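Long-range contact in Lin1944 protein (Listeria innocua, PDB 3D7L), which is of unknown function but belongs to the short-chain dehydrogenase/reductase family and may act as an oxidoreductase: residues S87-G92 and A129-A134. Residues are numbered along the deposited sequence; the frame is centred on the assembly and turned at random.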
loop_
_atom_site.group_PDB
_atom_site.type_symbol
_atom_site.label_atom_id
_atom_site.label_comp_id
_atom_site.label_asym_id
_atom_site.label_seq_id
_atom_site.Cartn_x
_atom_site.Cartn_y
_atom_site.Cartn_z
ATOM N N SER D 87 -2.760 -10.123 -3.855
ATOM C CA SER D 87 -1.843 -11.209 -4.234
ATOM C C SER D 87 -0.999 -10.898 -5.461
ATOM O O SER D 87 0.038 -11.527 -5.662
ATOM C CB SER D 87 -2.577 -12.561 -4.406
ATOM O OG SER D 87 -3.287 -12.581 -5.633
ATOM N N SER D 88 -1.425 -9.921 -6.269
ATOM C CA SER D 88 -0.804 -9.690 -7.584
ATOM C C SER D 88 -0.018 -8.366 -7.725
ATOM O O SER D 88 1.185 -8.347 -7.472
ATOM C CB SER D 88 -1.835 -9.857 -8.705
ATOM O OG SER D 88 -1.200 -9.825 -9.979
ATOM N N LYS D 89 -0.682 -7.273 -8.113
ATOM C CA LYS D 89 0.002 -5.996 -8.266
ATOM C C LYS D 89 0.707 -5.597 -6.976
ATOM O O LYS D 89 1.798 -5.035 -7.030
ATOM C CB LYS D 89 -0.963 -4.884 -8.714
ATOM C CG LYS D 89 -0.335 -3.487 -8.903
ATOM C CD LYS D 89 0.490 -3.414 -10.174
ATOM C CE LYS D 89 1.058 -2.025 -10.430
ATOM N NZ LYS D 89 0.003 -1.061 -10.779
ATOM N N LEU D 90 0.082 -5.875 -5.831
ATOM C CA LEU D 90 0.660 -5.524 -4.527
ATOM C C LEU D 90 1.680 -6.572 -4.060
ATOM O O LEU D 90 2.888 -6.338 -4.102
ATOM C CB LEU D 90 -0.431 -5.322 -3.465
ATOM C CG LEU D 90 -0.023 -4.636 -2.141
ATOM C CD1 LEU D 90 -1.263 -4.031 -1.461
ATOM C CD2 LEU D 90 0.722 -5.560 -1.187
ATOM N N GLY D 91 1.170 -7.731 -3.641
ATOM C CA GLY D 91 1.960 -8.760 -2.968
ATOM C C GLY D 91 2.874 -9.481 -3.922
ATOM O O GLY D 91 3.939 -9.898 -3.527
ATOM N N GLY D 92 2.435 -9.647 -5.171
ATOM C CA GLY D 92 3.228 -10.273 -6.206
ATOM C C GLY D 92 4.489 -9.489 -6.494
ATOM O O GLY D 92 5.576 -10.071 -6.486
ATOM N N ALA D 129 -5.197 1.891 -6.626
ATOM C CA ALA D 129 -4.621 2.957 -5.801
ATOM C C ALA D 129 -3.878 2.392 -4.566
ATOM O O ALA D 129 -2.705 2.696 -4.343
ATOM C CB ALA D 129 -5.730 3.938 -5.351
HETATM N N MSE D 130 -4.579 1.566 -3.782
HETATM C CA MSE D 130 -3.975 0.790 -2.676
HETATM C C MSE D 130 -2.660 0.099 -3.043
HETATM O O MSE D 130 -1.639 0.291 -2.374
HETATM C CB MSE D 130 -4.983 -0.264 -2.180
HETATM C CG MSE D 130 -4.536 -1.102 -0.964
HETATM SE SE MSE D 130 -5.591 -2.772 -0.780
HETATM C CE MSE D 130 -5.071 -3.680 -2.399
ATOM N N ALA D 131 -2.707 -0.724 -4.096
ATOM C CA ALA D 131 -1.543 -1.464 -4.568
ATOM C C ALA D 131 -0.417 -0.496 -4.893
ATOM O O ALA D 131 0.719 -0.707 -4.478
ATOM C CB ALA D 131 -1.883 -2.290 -5.811
ATOM N N ASN D 132 -0.725 0.558 -5.649
ATOM C CA ASN D 132 0.304 1.544 -6.037
ATOM C C ASN D 132 0.948 2.267 -4.853
ATOM O O ASN D 132 2.175 2.448 -4.810
ATOM C CB ASN D 132 -0.240 2.563 -7.046
ATOM C CG ASN D 132 -0.652 1.926 -8.345
ATOM O OD1 ASN D 132 -0.306 0.765 -8.623
ATOM N ND2 ASN D 132 -1.452 2.645 -9.127
ATOM N N GLY D 133 0.120 2.693 -3.905
ATOM C CA GLY D 133 0.610 3.324 -2.687
ATOM C C GLY D 133 1.481 2.376 -1.873
ATOM O O GLY D 133 2.538 2.766 -1.363
ATOM N N ALA D 134 1.045 1.126 -1.782
ATOM C CA ALA D 134 1.746 0.111 -1.023
ATOM C C ALA D 134 3.146 -0.123 -1.600
ATOM O O ALA D 134 4.137 -0.170 -0.872
ATOM C CB ALA D 134 0.965 -1.166 -1.042
#
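Leu90 and Ala131 face each other where helices 79-100 and 126-142, two neighbours on one side of the parallel Rossmann-type sheet, run almost in the same direction. The segment axes cross at 15° and approach to 8.4 Å, a spacing suited to alanine: the small methyl of Ala131 lets the backbones come close, with Leu90 CA and Ala131 CA 4.6 Å apart.

Apolar packing centres on Leu90. Its CB meets the methyl of Ala131, while its branch CD1 reaches across the interface to lie 3.7 Å from Ala134 CB. The same CD1 is 3.9 Å from CE of Met130, a selenomethionine in the crystal. Here the longer chain bends at its last torsion (chi3 64°), turning CE toward Leu90 of helix 79-100, and the two side chains meet at nearly a right angle. Leu90, Met130 and Ala134 also pack on the second subunit, where Leu90 meets Leu90 and Ala134 meets Ala134 of that subunit, so this apolar side belongs to the dimer interface too, consistent with the four-helix bundle, two helices from each subunit, common in dimers of this family.

The polar contact lies beside the loop that follows strand 108-113. Lys89 lays its aliphatic part beside Ala131, with CG 3.7 Å from Ala131 CB, and bends at chi2 and chi4 so that NZ reaches Asn132. NZ donates to Asn132 OD1 over 2.8 Å, in the carbonyl plane on a lone pair, at a C=O...N angle of 143°. Thr114 O takes a second bond from NZ, whereas Asn132 ND2 bonds only weakly to Gly115 O of the same loop.

The chemistry is thus divided: hydrocarbon joins the helices and the subunits, whereas on the other side two carbonyl oxygens grip NZ and fix where the lysine ends.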